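Local coordinates for putative isochorismatase hydrolase (Oleispira antarctica, PDB 3LQY), which probably acts as a hydrolase of the isochorismatase family, at residues Pro53-Arg58 against Thr102-Val107; Leu11-Gln16 against Asp128-Ala133; Ala134-Tyr139 against Phe175-Val180; Ala35-Gly40 against His79-Ala84. One frame throughout, in Å; residues are numbered along the deposited sequence.

Contact 1. Residues Pro53-Arg58 against Thr102-Val107; sequences PVVHVR and TDLKKV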
loop_
_atom_site.group_PDB
_atom_site.type_symbol
_atom_site.label_atom_id
_atom_site.label_comp_id
_atom_site.label_asym_id
_atom_site.label_seq_id
_atom_site.Cartn_x
_atom_site.Cartn_y
_atom_site.Cartn_z
ATOM N N PRO A 53 -5.021 1.857 -14.558
ATOM C CA PRO A 53 -4.339 0.696 -14.003
ATOM C C PRO A 53 -4.451 0.579 -12.467
ATOM O O PRO A 53 -4.309 1.579 -11.742
ATOM C CB PRO A 53 -2.880 0.930 -14.423
ATOM C CG PRO A 53 -2.963 1.773 -15.596
ATOM C CD PRO A 53 -4.088 2.699 -15.324
ATOM N N VAL A 54 -4.711 -0.641 -12.004
ATOM C CA VAL A 54 -4.728 -0.980 -10.584
ATOM C C VAL A 54 -3.824 -2.193 -10.363
ATOM O O VAL A 54 -4.019 -3.237 -11.015
ATOM C CB VAL A 54 -6.147 -1.310 -10.102
ATOM C CG1 VAL A 54 -6.130 -1.693 -8.639
ATOM C CG2 VAL A 54 -7.042 -0.116 -10.310
ATOM N N VAL A 55 -2.825 -2.041 -9.478
ATOM C CA VAL A 55 -1.940 -3.149 -9.120
ATOM C C VAL A 55 -1.942 -3.381 -7.610
ATOM O O VAL A 55 -1.866 -2.428 -6.813
ATOM C CB VAL A 55 -0.500 -2.945 -9.569
ATOM C CG1 VAL A 55 0.350 -4.171 -9.235
ATOM C CG2 VAL A 55 -0.411 -2.635 -11.043
ATOM N N HIS A 56 -2.015 -4.662 -7.244
ATOM C CA HIS A 56 -2.017 -5.076 -5.841
ATOM C C HIS A 56 -0.720 -5.759 -5.445
ATOM O O HIS A 56 -0.093 -6.491 -6.240
ATOM C CB HIS A 56 -3.177 -6.081 -5.576
ATOM C CG HIS A 56 -4.516 -5.592 -6.022
ATOM N ND1 HIS A 56 -5.409 -4.981 -5.166
ATOM C CD2 HIS A 56 -5.118 -5.626 -7.240
ATOM C CE1 HIS A 56 -6.515 -4.688 -5.836
ATOM N NE2 HIS A 56 -6.356 -5.049 -7.097
ATOM N N VAL A 57 -0.367 -5.590 -4.180
ATOM C CA VAL A 57 0.805 -6.243 -3.640
ATOM C C VAL A 57 0.335 -6.957 -2.388
ATOM O O VAL A 57 -0.469 -6.422 -1.673
ATOM C CB VAL A 57 1.895 -5.234 -3.315
ATOM C CG1 VAL A 57 2.989 -5.905 -2.531
ATOM C CG2 VAL A 57 2.441 -4.594 -4.636
ATOM N N ARG A 58 0.832 -8.168 -2.168
ATOM C CA ARG A 58 0.441 -8.995 -1.076
ATOM C C ARG A 58 1.677 -9.687 -0.517
ATOM O O ARG A 58 2.521 -10.135 -1.269
ATOM C CB ARG A 58 -0.556 -10.041 -1.625
ATOM C CG ARG A 58 -1.451 -10.652 -0.646
ATOM C CD ARG A 58 -2.541 -11.534 -1.284
ATOM N NE ARG A 58 -2.038 -12.762 -1.940
ATOM C CZ ARG A 58 -1.619 -13.856 -1.311
ATOM N NH1 ARG A 58 -1.667 -13.942 0.014
ATOM N NH2 ARG A 58 -1.185 -14.909 -2.019
ATOM N N THR A 102 10.724 -9.461 -6.439
ATOM C CA THR A 102 9.379 -9.568 -6.956
ATOM C C THR A 102 9.401 -9.159 -8.407
ATOM O O THR A 102 10.405 -8.727 -8.923
ATOM C CB THR A 102 8.361 -8.647 -6.215
ATOM O OG1 THR A 102 8.518 -7.294 -6.671
ATOM C CG2 THR A 102 8.521 -8.759 -4.727
ATOM N N ASP A 103 8.244 -9.284 -9.031
ATOM C CA ASP A 103 8.032 -8.955 -10.424
ATOM C C ASP A 103 7.437 -7.572 -10.557
ATOM O O ASP A 103 6.953 -7.218 -11.626
ATOM C CB ASP A 103 7.020 -9.951 -11.010
ATOM C CG ASP A 103 7.489 -11.403 -10.919
ATOM O OD1 ASP A 103 8.707 -11.617 -10.718
ATOM O OD2 ASP A 103 6.647 -12.326 -11.052
ATOM N N LEU A 104 7.430 -6.798 -9.477
ATOM C CA LEU A 104 6.684 -5.533 -9.490
ATOM C C LEU A 104 7.109 -4.605 -10.619
ATOM O O LEU A 104 6.256 -4.061 -11.332
ATOM C CB LEU A 104 6.770 -4.804 -8.165
ATOM C CG LEU A 104 5.948 -3.503 -8.181
ATOM C CD1 LEU A 104 4.447 -3.820 -8.360
ATOM C CD2 LEU A 104 6.228 -2.653 -6.920
ATOM N N LYS A 105 8.415 -4.443 -10.788
ATOM C CA LYS A 105 8.948 -3.534 -11.801
ATOM C C LYS A 105 8.511 -4.022 -13.172
ATOM O O LYS A 105 7.823 -3.302 -13.906
ATOM C CB LYS A 105 10.480 -3.456 -11.727
ATOM C CG LYS A 105 11.098 -2.248 -12.459
ATOM C CD LYS A 105 12.637 -2.342 -12.485
ATOM C CE LYS A 105 13.292 -1.129 -13.175
ATOM N NZ LYS A 105 14.628 -1.469 -13.768
ATOM N N LYS A 106 8.892 -5.261 -13.492
ATOM C CA LYS A 106 8.532 -5.873 -14.767
ATOM C C LYS A 106 7.040 -5.668 -15.022
ATOM O O LYS A 106 6.627 -5.289 -16.109
ATOM C CB LYS A 106 8.877 -7.369 -14.761
ATOM N N VAL A 107 6.234 -5.888 -14.004
ATOM C CA VAL A 107 4.801 -5.646 -14.106
ATOM C C VAL A 107 4.448 -4.188 -14.469
ATOM O O VAL A 107 3.751 -3.945 -15.467
ATOM C CB VAL A 107 4.056 -6.111 -12.816
ATOM C CG1 VAL A 107 2.653 -5.513 -12.746
ATOM C CG2 VAL A 107 3.997 -7.637 -12.743
#
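CD1 of Leu104, a single methyl group, touches two valines: it lies 4.2 Å from CG1 of Val55 and 4.3 Å from CG2 of Val57. Val55 CG1 in turn also touches CG1 of Val107, one helical turn further on, at 4.4 Å. No hydrogen bond crosses between 53-58 and 102-107, and the joint is purely aliphatic. The Leu104 side chain starts out obliquely to the strand and is brought to it by an extended first torsion (chi1 -178°), which sets CG opposite the backbone N and brings the CD1 methyl to the two valines. Strand 54-59 belongs to a parallel sheet of Rossmann-like order with helices on both faces. Val55 and Val57 point to the face carrying helix 104-110, while Val54 packs on Leu44 and Phe47 of helix 33-49 on the other. An ST turn precedes helix 104-110: Thr102 OG1 accepts from Leu104 N at 3.1 Å, with an N-H...O angle of 162°. The same hydroxyl is hydrogen-bonded to Ser98 O. Asp103, at the N-cap position, makes no side-chain capping bond, and Leu104 also packs on Val91 of strand 90-93.

Contact 2. Residues Leu11-Gln16 against Asp128-Ala133; sequences LLIDFQ and DAVTRA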
loop_
_atom_site.group_PDB
_atom_site.type_symbol
_atom_site.label_atom_id
_atom_site.label_comp_id
_atom_site.label_asym_id
_atom_site.label_seq_id
_atom_site.Cartn_x
_atom_site.Cartn_y
_atom_site.Cartn_z
ATOM N N LEU A 11 -1.580 1.561 -6.529
ATOM C CA LEU A 11 -0.763 0.476 -5.998
ATOM C C LEU A 11 -1.158 0.262 -4.562
ATOM O O LEU A 11 -0.906 1.111 -3.679
ATOM C CB LEU A 11 0.718 0.810 -6.096
ATOM C CG LEU A 11 1.751 -0.276 -5.794
ATOM C CD1 LEU A 11 1.553 -1.478 -6.664
ATOM C CD2 LEU A 11 3.148 0.291 -6.015
ATOM N N LEU A 12 -1.776 -0.874 -4.311
ATOM C CA LEU A 12 -2.281 -1.145 -3.006
ATOM C C LEU A 12 -1.351 -2.139 -2.348
ATOM O O LEU A 12 -1.216 -3.286 -2.788
ATOM C CB LEU A 12 -3.711 -1.719 -3.116
ATOM C CG LEU A 12 -4.702 -0.859 -3.946
ATOM C CD1 LEU A 12 -4.712 -1.197 -5.457
ATOM C CD2 LEU A 12 -6.120 -0.941 -3.375
ATOM N N ILE A 13 -0.735 -1.713 -1.258
ATOM C CA ILE A 13 0.275 -2.514 -0.561
ATOM C C ILE A 13 -0.308 -3.207 0.650
ATOM O O ILE A 13 -0.601 -2.572 1.645
ATOM C CB ILE A 13 1.468 -1.613 -0.071
ATOM C CG1 ILE A 13 2.100 -0.852 -1.243
ATOM C CG2 ILE A 13 2.516 -2.495 0.626
ATOM C CD1 ILE A 13 2.748 -1.742 -2.300
ATOM N N ASP A 14 -0.525 -4.521 0.529
ATOM C CA ASP A 14 -0.767 -5.395 1.643
ATOM C C ASP A 14 -1.958 -5.008 2.498
ATOM O O ASP A 14 -1.861 -5.014 3.721
ATOM C CB ASP A 14 0.458 -5.555 2.562
ATOM C CG ASP A 14 1.689 -6.120 1.869
ATOM O OD1 ASP A 14 1.619 -6.492 0.693
ATOM O OD2 ASP A 14 2.783 -6.130 2.529
ATOM N N PHE A 15 -3.113 -4.759 1.881
ATOM C CA PHE A 15 -4.310 -4.569 2.678
ATOM C C PHE A 15 -4.852 -5.984 2.977
ATOM O O PHE A 15 -5.837 -6.421 2.392
ATOM C CB PHE A 15 -5.356 -3.725 1.927
ATOM C CG PHE A 15 -5.342 -2.253 2.250
ATOM C CD1 PHE A 15 -5.483 -1.807 3.557
ATOM C CD2 PHE A 15 -5.265 -1.315 1.244
ATOM C CE1 PHE A 15 -5.545 -0.497 3.851
ATOM C CE2 PHE A 15 -5.321 0.030 1.529
ATOM C CZ PHE A 15 -5.445 0.454 2.845
ATOM N N GLN A 16 -4.142 -6.721 3.835
ATOM C CA GLN A 16 -4.386 -8.111 4.113
ATOM C C GLN A 16 -5.030 -8.304 5.472
ATOM O O GLN A 16 -4.864 -7.507 6.395
ATOM C CB GLN A 16 -3.093 -8.909 4.003
ATOM C CG GLN A 16 -2.564 -8.961 2.586
ATOM C CD GLN A 16 -1.122 -9.363 2.545
ATOM O OE1 GLN A 16 -0.250 -8.506 2.359
ATOM N NE2 GLN A 16 -0.839 -10.629 2.726
ATOM N N ASP A 128 6.845 3.243 3.358
ATOM C CA ASP A 128 8.110 4.002 3.329
ATOM C C ASP A 128 9.012 3.370 2.297
ATOM O O ASP A 128 9.510 4.046 1.391
ATOM C CB ASP A 128 8.802 3.985 4.687
ATOM C CG ASP A 128 10.077 4.875 4.688
ATOM O OD1 ASP A 128 9.878 6.068 4.384
ATOM O OD2 ASP A 128 11.200 4.384 5.009
ATOM N N ALA A 129 9.184 2.048 2.367
ATOM C CA ALA A 129 10.101 1.341 1.457
ATOM C C ALA A 129 9.709 1.473 0.003
ATOM O O ALA A 129 10.534 1.721 -0.832
ATOM C CB ALA A 129 10.193 -0.190 1.804
ATOM N N VAL A 130 8.438 1.236 -0.317
ATOM C CA VAL A 130 8.076 1.247 -1.738
ATOM C C VAL A 130 8.110 2.658 -2.316
ATOM O O VAL A 130 8.446 2.834 -3.498
ATOM C CB VAL A 130 6.684 0.554 -2.033
ATOM C CG1 VAL A 130 5.516 1.397 -1.573
ATOM C CG2 VAL A 130 6.567 0.264 -3.513
ATOM N N THR A 131 7.723 3.649 -1.528
ATOM C CA THR A 131 7.689 5.005 -2.037
ATOM C C THR A 131 9.105 5.485 -2.369
ATOM O O THR A 131 9.361 6.022 -3.452
ATOM C CB THR A 131 7.026 5.963 -1.046
ATOM O OG1 THR A 131 5.728 5.444 -0.714
ATOM C CG2 THR A 131 6.869 7.334 -1.652
ATOM N N ARG A 132 10.036 5.248 -1.464
ATOM C CA ARG A 132 11.430 5.668 -1.664
ATOM C C ARG A 132 12.085 4.858 -2.744
ATOM O O ARG A 132 12.816 5.417 -3.565
ATOM C CB ARG A 132 12.208 5.513 -0.368
ATOM C CG ARG A 132 11.712 6.442 0.691
ATOM C CD ARG A 132 12.637 6.389 1.899
ATOM N NE ARG A 132 12.137 7.168 3.016
ATOM C CZ ARG A 132 12.818 8.062 3.739
ATOM N NH1 ARG A 132 14.088 8.400 3.458
ATOM N NH2 ARG A 132 12.203 8.647 4.735
ATOM N N ALA A 133 11.781 3.557 -2.817
ATOM C CA ALA A 133 12.346 2.736 -3.886
ATOM C C ALA A 133 11.830 3.185 -5.263
ATOM O O ALA A 133 12.609 3.269 -6.241
ATOM C CB ALA A 133 12.058 1.248 -3.647
#
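Val130 meets Ile13 tip to tip, its CG1 lying 4.1 Å from CG1 of the isoleucine, and turns its second methyl to Leu11, two residues earlier on the strand and pointing to the same side, CG2 being 4.2 Å from CD2 of that leucine. This is strand-to-helix packing in the Rossmann-like core, where helix 128-137 lies against the parallel sheet and strand 8-13 is one of the inner strands. With chi1 of Val130 at 73°, CG1 sits between the backbone N and the carbonyl carbon while CG2 is opposite the N, a fork that lets one residue span two. All three side chains are buried, and Phe99 also packs against Val130. The strand ends with Ile13; Asp14 follows in a loop, and Phe15 centres an inverse gamma turn. Asp14 makes a long, weak ion pair with Lys93, and Cys126, found here as 3-sulfinoalanine, lies just ahead of the helix; this grouping is consistent with the Asp-Lys-Cys triad of cysteine hydrolases in this superfamily. Another side of the helix carries a salt bridge between residues one turn apart: Arg132 NE reaches Asp128 OD1 at 2.9 Å, on its syn side but 31° out of the carboxylate plane.

Contact 3. Residues Ala134-Tyr139 against Phe175-Val180; sequences AEDLGY and FAYANV
Glu135 crosses Tyr177 at about a right angle, using its CB and CG. CG lies 3.3 Å from the backbone O of Tyr177, and CB meets the ring edge in plane at CD2, 3.9 Å away; carboxylate and ring planes stand 76° apart. An extended first torsion (chi1 -163°) places CG opposite the backbone N, next to the Tyr177 carbonyl, and a bend at chi2 takes the carboxylate off that carbonyl and back toward the ring, OE1 being 4.0 Å from CD2 of Tyr177. Along the same ring edge, Asp136 OD1 comes within 4.2 Å of CE2. A water bridges the two segments, donating to Asp136 OD2 at 2.8 Å and hydrogen-bonded to Tyr177 OH at 2.7 Å. Around this shell, Arg132 makes a weak hydrogen bond from NH1 to the phenol oxygen. Helix 128-137 ends in a Schellman motif at Gly138, whose positive phi (119°) turns the chain toward the next strand. Ala178 packs on Cys141 and Val143, beside which strand 179-181 joins the sheet as its last member. The phenol oxygen is thus linked to the helix by a water and a weak guanidinium bond, with no direct hydrogen bond between the segments.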
loop_
_atom_site.group_PDB
_atom_site.type_symbol
_atom_site.label_atom_id
_atom_site.label_comp_id
_atom_site.label_asym_id
_atom_site.label_seq_id
_atom_site.Cartn_x
_atom_site.Cartn_y
_atom_site.Cartn_z
ATOM N N ALA A 134 10.525 3.472 -5.331
ATOM C CA ALA A 134 9.881 3.867 -6.582
ATOM C C ALA A 134 10.385 5.220 -7.086
ATOM O O ALA A 134 10.695 5.359 -8.256
ATOM C CB ALA A 134 8.356 3.881 -6.442
ATOM N N GLU A 135 10.401 6.214 -6.206
ATOM C CA GLU A 135 10.854 7.551 -6.579
ATOM C C GLU A 135 12.295 7.448 -7.077
ATOM O O GLU A 135 12.651 8.039 -8.105
ATOM C CB GLU A 135 10.717 8.499 -5.395
ATOM C CG GLU A 135 10.772 9.982 -5.770
ATOM C CD GLU A 135 12.158 10.420 -6.142
ATOM O OE1 GLU A 135 13.111 9.749 -5.672
ATOM O OE2 GLU A 135 12.302 11.423 -6.876
ATOM N N ASP A 136 13.130 6.690 -6.369
ATOM C CA ASP A 136 14.524 6.456 -6.812
ATOM C C ASP A 136 14.629 5.735 -8.141
ATOM O O ASP A 136 15.579 5.940 -8.891
ATOM C CB ASP A 136 15.333 5.661 -5.782
ATOM C CG ASP A 136 15.729 6.477 -4.579
ATOM O OD1 ASP A 136 15.649 7.738 -4.613
ATOM O OD2 ASP A 136 16.153 5.852 -3.564
ATOM N N LEU A 137 13.656 4.892 -8.458
ATOM C CA LEU A 137 13.658 4.214 -9.745
ATOM C C LEU A 137 13.171 5.116 -10.853
ATOM O O LEU A 137 13.335 4.772 -12.004
ATOM C CB LEU A 137 12.768 2.975 -9.705
ATOM C CG LEU A 137 13.366 1.763 -8.995
ATOM C CD1 LEU A 137 12.266 0.650 -8.852
ATOM C CD2 LEU A 137 14.616 1.251 -9.708
ATOM N N GLY A 138 12.508 6.214 -10.511
ATOM C CA GLY A 138 12.034 7.159 -11.497
ATOM C C GLY A 138 10.548 7.437 -11.620
ATOM O O GLY A 138 10.164 8.268 -12.445
ATOM N N TYR A 139 9.700 6.759 -10.840
ATOM C CA TYR A 139 8.271 7.046 -10.860
ATOM C C TYR A 139 7.940 8.300 -10.100
ATOM O O TYR A 139 8.564 8.576 -9.076
ATOM C CB TYR A 139 7.470 5.889 -10.208
ATOM C CG TYR A 139 7.742 4.548 -10.849
ATOM C CD1 TYR A 139 7.013 4.119 -11.953
ATOM C CD2 TYR A 139 8.726 3.700 -10.342
ATOM C CE1 TYR A 139 7.280 2.910 -12.554
ATOM C CE2 TYR A 139 8.994 2.466 -10.931
ATOM C CZ TYR A 139 8.268 2.070 -12.042
ATOM O OH TYR A 139 8.520 0.829 -12.625
ATOM N N PHE A 175 6.910 15.925 -0.357
ATOM C CA PHE A 175 7.852 16.645 -1.224
ATOM C C PHE A 175 9.209 15.995 -1.527
ATOM O O PHE A 175 9.721 16.110 -2.676
ATOM C CB PHE A 175 8.053 18.068 -0.691
ATOM C CG PHE A 175 6.767 18.803 -0.570
ATOM C CD1 PHE A 175 6.146 18.957 0.661
ATOM C CD2 PHE A 175 6.138 19.276 -1.712
ATOM C CE1 PHE A 175 4.929 19.607 0.755
ATOM C CE2 PHE A 175 4.941 19.952 -1.618
ATOM C CZ PHE A 175 4.329 20.105 -0.379
ATOM N N ALA A 176 9.822 15.369 -0.517
ATOM C CA ALA A 176 11.114 14.768 -0.722
ATOM C C ALA A 176 11.024 13.604 -1.652
ATOM O O ALA A 176 11.884 13.409 -2.491
ATOM C CB ALA A 176 11.752 14.382 0.585
ATOM N N TYR A 177 9.959 12.831 -1.483
ATOM C CA TYR A 177 9.723 11.661 -2.297
ATOM C C TYR A 177 8.360 11.617 -2.969
ATOM O O TYR A 177 8.220 10.924 -3.981
ATOM C CB TYR A 177 9.821 10.456 -1.424
ATOM C CG TYR A 177 11.206 10.079 -0.973
ATOM C CD1 TYR A 177 11.641 10.381 0.305
ATOM C CD2 TYR A 177 12.060 9.371 -1.806
ATOM C CE1 TYR A 177 12.848 9.949 0.751
ATOM C CE2 TYR A 177 13.251 8.927 -1.371
ATOM C CZ TYR A 177 13.653 9.216 -0.069
ATOM O OH TYR A 177 14.847 8.741 0.432
ATOM N N ALA A 178 7.334 12.262 -2.409
ATOM C CA ALA A 178 5.999 12.076 -2.988
ATOM C C ALA A 178 5.062 13.246 -2.741
ATOM O O ALA A 178 5.276 14.052 -1.853
ATOM C CB ALA A 178 5.368 10.713 -2.465
ATOM N N ASN A 179 4.039 13.361 -3.593
ATOM C CA ASN A 179 2.838 14.130 -3.243
ATOM C C ASN A 179 1.951 13.356 -2.258
ATOM O O ASN A 179 1.302 12.389 -2.621
ATOM C CB ASN A 179 1.992 14.503 -4.486
ATOM C CG ASN A 179 0.805 15.394 -4.130
ATOM O OD1 ASN A 179 0.931 16.279 -3.282
ATOM N ND2 ASN A 179 -0.346 15.171 -4.779
ATOM N N VAL A 180 1.894 13.860 -1.035
ATOM C CA VAL A 180 1.140 13.281 0.057
ATOM C C VAL A 180 -0.106 14.135 0.206
ATOM O O VAL A 180 -0.045 15.364 0.412
ATOM C CB VAL A 180 1.949 13.228 1.366
ATOM C CG1 VAL A 180 1.121 12.672 2.518
ATOM C CG2 VAL A 180 3.261 12.394 1.168
HETATM O O HOH W 1 15.916 6.610 -0.906
#

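Contact 4. Residues Ala35-Gly40 against His79-Ala84; sequences AAAEQG and HPSVAA
Ala37 and Ser81 point at each other, the methyl CB of the alanine lying 3.4 Å from the hydroxyl OG. Beside them Val82 lays CG1 along the helix backbone, 3.8 Å from Ala37 O and 4.2 Å from Gly40 C. The contact thus fastens helix 33-49, one of the helices flanking the Rossmann-like sheet, to the connection between strands 54-59 and 90-93, which forms a short 3-10 segment at Pro80-Ser81. Gly40 has no side chain, and the valine approaches its main chain directly. With chi1 at -69°, CG1 of Val82 stands beside its own backbone N and opposite the carbonyl carbon, which turns this methyl to the helix. CG2 packs against Phe15 CB, and Phe15 touches Ala37 as well. Ser81 is steadied by His79: OG and ND1 share a hydrogen bond of 2.9 Å whose donor could be either. The imidazole stacks with Phe20, and CD of the adjacent Pro80 sits 3.4 Å above one face, toward the rim. Ser81 CB lies at the edge of that ring, in its plane, whereas Ser81 N donates to ND1 over 3.2 Å from a position 37° out of the plane.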
loop_
_atom_site.group_PDB
_atom_site.type_symbol
_atom_site.label_atom_id
_atom_site.label_comp_id
_atom_site.label_asym_id
_atom_site.label_seq_id
_atom_site.Cartn_x
_atom_site.Cartn_y
_atom_site.Cartn_z
ATOM N N ALA A 35 -10.612 2.129 8.515
ATOM C CA ALA A 35 -10.764 3.460 7.948
ATOM C C ALA A 35 -9.839 3.676 6.745
ATOM O O ALA A 35 -10.265 4.273 5.738
ATOM C CB ALA A 35 -10.518 4.585 9.000
ATOM N N ALA A 36 -8.559 3.256 6.873
ATOM C CA ALA A 36 -7.630 3.357 5.793
ATOM C C ALA A 36 -8.075 2.638 4.533
ATOM O O ALA A 36 -7.977 3.163 3.425
ATOM C CB ALA A 36 -6.208 2.865 6.253
ATOM N N ALA A 37 -8.546 1.408 4.720
ATOM C CA ALA A 37 -9.127 0.604 3.667
ATOM C C ALA A 37 -10.385 1.249 3.098
ATOM O O ALA A 37 -10.625 1.216 1.887
ATOM C CB ALA A 37 -9.423 -0.788 4.220
ATOM N N GLU A 38 -11.168 1.891 3.945
ATOM C CA GLU A 38 -12.342 2.607 3.452
ATOM C C GLU A 38 -11.958 3.668 2.412
ATOM O O GLU A 38 -12.627 3.822 1.368
ATOM C CB GLU A 38 -13.087 3.248 4.613
ATOM C CG GLU A 38 -14.461 3.688 4.268
ATOM C CD GLU A 38 -15.019 4.707 5.262
ATOM O OE1 GLU A 38 -14.276 5.057 6.220
ATOM O OE2 GLU A 38 -16.186 5.154 5.065
ATOM N N GLN A 39 -10.889 4.406 2.710
ATOM C CA GLN A 39 -10.342 5.403 1.777
ATOM C C GLN A 39 -9.697 4.755 0.545
ATOM O O GLN A 39 -9.885 5.218 -0.562
ATOM C CB GLN A 39 -9.361 6.344 2.498
ATOM C CG GLN A 39 -10.022 7.155 3.628
ATOM C CD GLN A 39 -11.310 7.776 3.176
ATOM O OE1 GLN A 39 -12.396 7.411 3.662
ATOM N NE2 GLN A 39 -11.234 8.627 2.161
ATOM N N GLY A 40 -8.950 3.676 0.729
ATOM C CA GLY A 40 -8.360 2.952 -0.399
ATOM C C GLY A 40 -9.394 2.456 -1.386
ATOM O O GLY A 40 -9.156 2.528 -2.587
ATOM N N HIS A 79 -8.047 -8.195 2.044
ATOM C CA HIS A 79 -9.263 -7.939 2.732
ATOM C C HIS A 79 -10.347 -7.648 1.688
ATOM O O HIS A 79 -10.031 -7.044 0.649
ATOM C CB HIS A 79 -9.067 -6.770 3.670
ATOM C CG HIS A 79 -10.188 -6.584 4.631
ATOM N ND1 HIS A 79 -11.211 -5.695 4.399
ATOM C CD2 HIS A 79 -10.426 -7.128 5.844
ATOM C CE1 HIS A 79 -12.056 -5.731 5.410
ATOM N NE2 HIS A 79 -11.624 -6.618 6.288
ATOM N N PRO A 80 -11.598 -8.096 1.934
ATOM C CA PRO A 80 -12.641 -7.884 0.893
ATOM C C PRO A 80 -12.983 -6.421 0.600
ATOM O O PRO A 80 -13.442 -6.116 -0.500
ATOM C CB PRO A 80 -13.876 -8.578 1.457
ATOM C CG PRO A 80 -13.406 -9.476 2.540
ATOM C CD PRO A 80 -12.127 -8.876 3.076
ATOM N N SER A 81 -12.727 -5.513 1.546
ATOM C CA SER A 81 -13.062 -4.122 1.341
ATOM C C SER A 81 -12.289 -3.569 0.138
ATOM O O SER A 81 -12.736 -2.620 -0.487
ATOM C CB SER A 81 -12.779 -3.305 2.605
ATOM O OG SER A 81 -11.387 -3.203 2.848
ATOM N N VAL A 82 -11.153 -4.179 -0.199
ATOM C CA VAL A 82 -10.300 -3.748 -1.335
ATOM C C VAL A 82 -9.848 -4.932 -2.208
ATOM O O VAL A 82 -8.761 -4.922 -2.775
ATOM C CB VAL A 82 -9.060 -2.920 -0.849
ATOM C CG1 VAL A 82 -9.500 -1.598 -0.322
ATOM C CG2 VAL A 82 -8.311 -3.645 0.237
ATOM N N ALA A 83 -10.709 -5.943 -2.359
ATOM C CA ALA A 83 -10.329 -7.157 -3.085
ATOM C C ALA A 83 -9.996 -6.865 -4.566
ATOM O O ALA A 83 -10.570 -5.949 -5.193
ATOM C CB ALA A 83 -11.461 -8.206 -2.987
ATOM N N ALA A 84 -9.090 -7.668 -5.125
ATOM C CA ALA A 84 -8.702 -7.538 -6.524
ATOM C C ALA A 84 -9.804 -8.034 -7.457
ATOM O O ALA A 84 -10.706 -8.800 -7.050
ATOM C CB ALA A 84 -7.402 -8.293 -6.787
#

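From the N terminus, strand 8-13 opens contact 2, whose loop closes only at helix 128-137. Contacts 1 and 4 are nested inside that long excursion, and they cross: 35-40 comes first, then 53-58, then 79-84 closes contact 4 and 102-107 closes contact 1. Contact 3 follows in series, beginning where the helix of contact 2 continues and closing at the last strand of the sheet. Contacts 1 and 2 share neighbouring strands, joined by Val57 N to Leu12 O at 2.8 Å, while Phe15 connects contact 2 to contact 4. Contacts 3 and 4 lie on opposite sides of the chain's centre, their centres about 23 Å apart.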